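Local structure of putative cell surface hydrolase (Lactobacillus plantarum, 3LP5) at residues Y193-Q196 and H201-E204. The protein is of unknown function but, as a putative cell surface enzyme with an alpha/beta-hydrolase fold, probably hydrolyses an as yet unidentified substrate. Sequence-based numbering, arbitrary orientation.
Sequences YIFQ and HFTE
Phe195 and Phe202 form an apolar helix-to-strand contact at the edge of the central sheet, where the C-terminal end of the short helix 191-195 packs against the start of strand 201-206. Four residues of connecting chain separate the segments, and their backbones come nearest at Phe202 and Gln196, the first residue beyond the helix, with CA to CA 6.0 Å. The closest touch is between Phe195 CB and Phe202 CD1, at 3.5 Å, so the beta carbon of Phe195 comes slightly nearer than any of its ring atoms. The rings themselves are nearly parallel, with 20° between their planes, but a separation of 5.7 Å between the centroids of Phe195 and Phe202 shows that they are slid apart and scarcely overlap; Phe202 CE1 still reaches Phe195 CD2 at 3.7 Å. Phe202 CG lies anti to the backbone N (chi1 177°), which carries the ring out from the strand toward the helix end. At the CD2 side of the Phe202 ring, Gln196 CG lies 3.7 Å from Phe202 CD2, so the aliphatic part of the glutamine borders the ring while its amide plane is turned 71° from it. Ile194 CG2 lies over the centre of one face of the Phe195 ring, 4.1 Å above its plane. Phe202 in turn rests on Val168 and Ser170 of the neighbouring strand 167-172. An alanine in place of Phe202 would probably open a gap beside Phe195 CB and leave Gln196 CG without its aromatic neighbour. The contact ties the edge strand to helix 191-195, whose Phe195 also touches Thr113 of helix 107-118; the short helix leads through a brief loop into outermost strand 201-206, parallel to strand 167-172 at one end of the central sheet, as in the layered alpha/beta-hydrolase fold.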
ATOM      1  N   TYR A 193       4.387  -3.161  15.413  1.00 10.40           N
ATOM      2  CA  TYR A 193       5.175  -4.332  15.856  1.00 10.30           C
ATOM      3  C   TYR A 193       5.943  -5.020  14.737  1.00  9.72           C
ATOM      4  O   TYR A 193       6.989  -5.630  14.980  1.00 10.97           O
ATOM      5  CB  TYR A 193       4.287  -5.393  16.582  1.00 10.08           C
ATOM      6  CG  TYR A 193       3.422  -4.798  17.653  1.00  9.98           C
ATOM      7  CD1 TYR A 193       3.986  -4.053  18.686  1.00 10.82           C
ATOM      8  CD2 TYR A 193       2.037  -4.936  17.604  1.00 10.96           C
ATOM      9  CE1 TYR A 193       3.198  -3.469  19.655  1.00 10.56           C
ATOM     10  CE2 TYR A 193       1.239  -4.380  18.587  1.00 11.91           C
ATOM     11  CZ  TYR A 193       1.830  -3.639  19.602  1.00 10.78           C
ATOM     12  OH  TYR A 193       1.050  -3.052  20.577  1.00 13.47           O
ATOM     13  N   ILE A 194       5.424  -4.931  13.538  1.00  9.21           N
ATOM     14  CA  ILE A 194       6.077  -5.454  12.352  1.00 11.17           C
ATOM     15  C   ILE A 194       7.223  -4.519  11.942  1.00 11.09           C
ATOM     16  O   ILE A 194       8.354  -4.946  11.726  1.00 12.59           O
ATOM     17  CB  ILE A 194       5.066  -5.625  11.236  1.00 11.93           C
ATOM     18  CG1 ILE A 194       4.141  -6.806  11.578  1.00 14.48           C
ATOM     19  CG2 ILE A 194       5.772  -6.059   9.906  1.00 12.50           C
ATOM     20  CD1 ILE A 194       2.720  -6.636  11.041  1.00 16.63           C
ATOM     21  N   PHE A 195       6.965  -3.231  11.904  1.00 10.91           N
ATOM     22  CA  PHE A 195       7.881  -2.304  11.230  1.00 11.79           C
ATOM     23  C   PHE A 195       8.938  -1.652  12.123  1.00 12.48           C
ATOM     24  O   PHE A 195      10.049  -1.490  11.651  1.00 12.07           O
ATOM     25  CB  PHE A 195       7.098  -1.247  10.466  1.00 12.69           C
ATOM     26  CG  PHE A 195       6.343  -1.823   9.294  1.00 12.78           C
ATOM     27  CD1 PHE A 195       7.025  -2.369   8.216  1.00 15.66           C
ATOM     28  CD2 PHE A 195       4.965  -1.834   9.275  1.00 14.81           C
ATOM     29  CE1 PHE A 195       6.329  -2.904   7.117  1.00 12.32           C
ATOM     30  CE2 PHE A 195       4.269  -2.363   8.178  1.00 11.52           C
ATOM     31  CZ  PHE A 195       4.972  -2.891   7.102  1.00 12.12           C
ATOM     32  N   GLN A 196       8.632  -1.320  13.391  1.00 10.53           N
ATOM     33  CA  GLN A 196       9.529  -0.452  14.140  1.00 13.17           C
ATOM     34  C   GLN A 196      10.824  -1.263  14.372  1.00 14.01           C
ATOM     35  O   GLN A 196      10.801  -2.457  14.731  1.00 13.88           O
ATOM     36  CB  GLN A 196       8.964  -0.003  15.525  1.00 12.04           C
ATOM     37  CG  GLN A 196       7.729   0.889  15.484  1.00 17.68           C
ATOM     38  CD  GLN A 196       7.203   1.342  16.908  1.00 22.81           C
ATOM     39  OE1 GLN A 196       6.878   0.507  17.881  1.00 17.72           O
ATOM     40  NE2 GLN A 196       7.099   2.655  17.025  1.00 18.93           N
ATOM     41  N   HIS A 201      12.777   4.001   8.743  1.00 16.21           N
ATOM     42  CA  HIS A 201      11.843   4.923   9.397  1.00 17.25           C
ATOM     43  C   HIS A 201      10.462   4.371   9.287  1.00 17.09           C
ATOM     44  O   HIS A 201      10.074   3.850   8.196  1.00 16.48           O
ATOM     45  CB  HIS A 201      11.751   6.315   8.739  1.00 18.44           C
ATOM     46  CG  HIS A 201      13.060   7.021   8.555  1.00 24.76           C
ATOM     47  ND1 HIS A 201      13.762   7.587   9.606  1.00 27.27           N
ATOM     48  CD2 HIS A 201      13.758   7.320   7.427  1.00 27.11           C
ATOM     49  CE1 HIS A 201      14.857   8.165   9.134  1.00 27.36           C
ATOM     50  NE2 HIS A 201      14.876   8.023   7.819  1.00 28.75           N
ATOM     51  N   PHE A 202       9.710   4.488  10.393  1.00 16.29           N
ATOM     52  CA  PHE A 202       8.296   4.128  10.429  1.00 15.73           C
ATOM     53  C   PHE A 202       7.504   5.294  10.954  1.00 16.69           C
ATOM     54  O   PHE A 202       7.859   5.852  12.012  1.00 14.47           O
ATOM     55  CB  PHE A 202       8.084   2.922  11.329  1.00 17.60           C
ATOM     56  CG  PHE A 202       6.649   2.525  11.488  1.00 16.82           C
ATOM     57  CD1 PHE A 202       5.933   2.002  10.417  1.00 17.68           C
ATOM     58  CD2 PHE A 202       6.017   2.671  12.719  1.00 17.50           C
ATOM     59  CE1 PHE A 202       4.616   1.619  10.545  1.00 16.08           C
ATOM     60  CE2 PHE A 202       4.691   2.326  12.864  1.00 17.91           C
ATOM     61  CZ  PHE A 202       3.990   1.763  11.795  1.00 18.91           C
ATOM     62  N   THR A 203       6.468   5.682  10.205  1.00 15.03           N
ATOM     63  CA  THR A 203       5.666   6.899  10.541  1.00 16.42           C
ATOM     64  C   THR A 203       4.167   6.595  10.538  1.00 16.57           C
ATOM     65  O   THR A 203       3.653   6.150   9.539  1.00 14.73           O
ATOM     66  CB  THR A 203       5.962   8.050   9.574  1.00 16.00           C
ATOM     67  OG1 THR A 203       7.329   8.366   9.694  1.00 18.49           O
ATOM     68  CG2 THR A 203       5.195   9.332   9.899  1.00 15.18           C
ATOM     69  N   GLU A 204       3.501   6.791  11.687  1.00 16.07           N
ATOM     70  CA  GLU A 204       2.066   6.657  11.770  1.00 17.39           C
ATOM     71  C   GLU A 204       1.426   7.995  11.559  1.00 16.84           C
ATOM     72  O   GLU A 204       1.883   9.004  12.112  1.00 15.05           O
ATOM     73  CB  GLU A 204       1.640   6.120  13.148  1.00 18.11           C
ATOM     74  CG  GLU A 204       2.397   4.836  13.472  1.00 24.44           C
ATOM     75  CD  GLU A 204       2.253   4.421  14.945  1.00 33.03           C
ATOM     76  OE1 GLU A 204       1.192   3.858  15.266  1.00 36.93           O
ATOM     77  OE2 GLU A 204       3.186   4.667  15.759  1.00 34.74           O
TER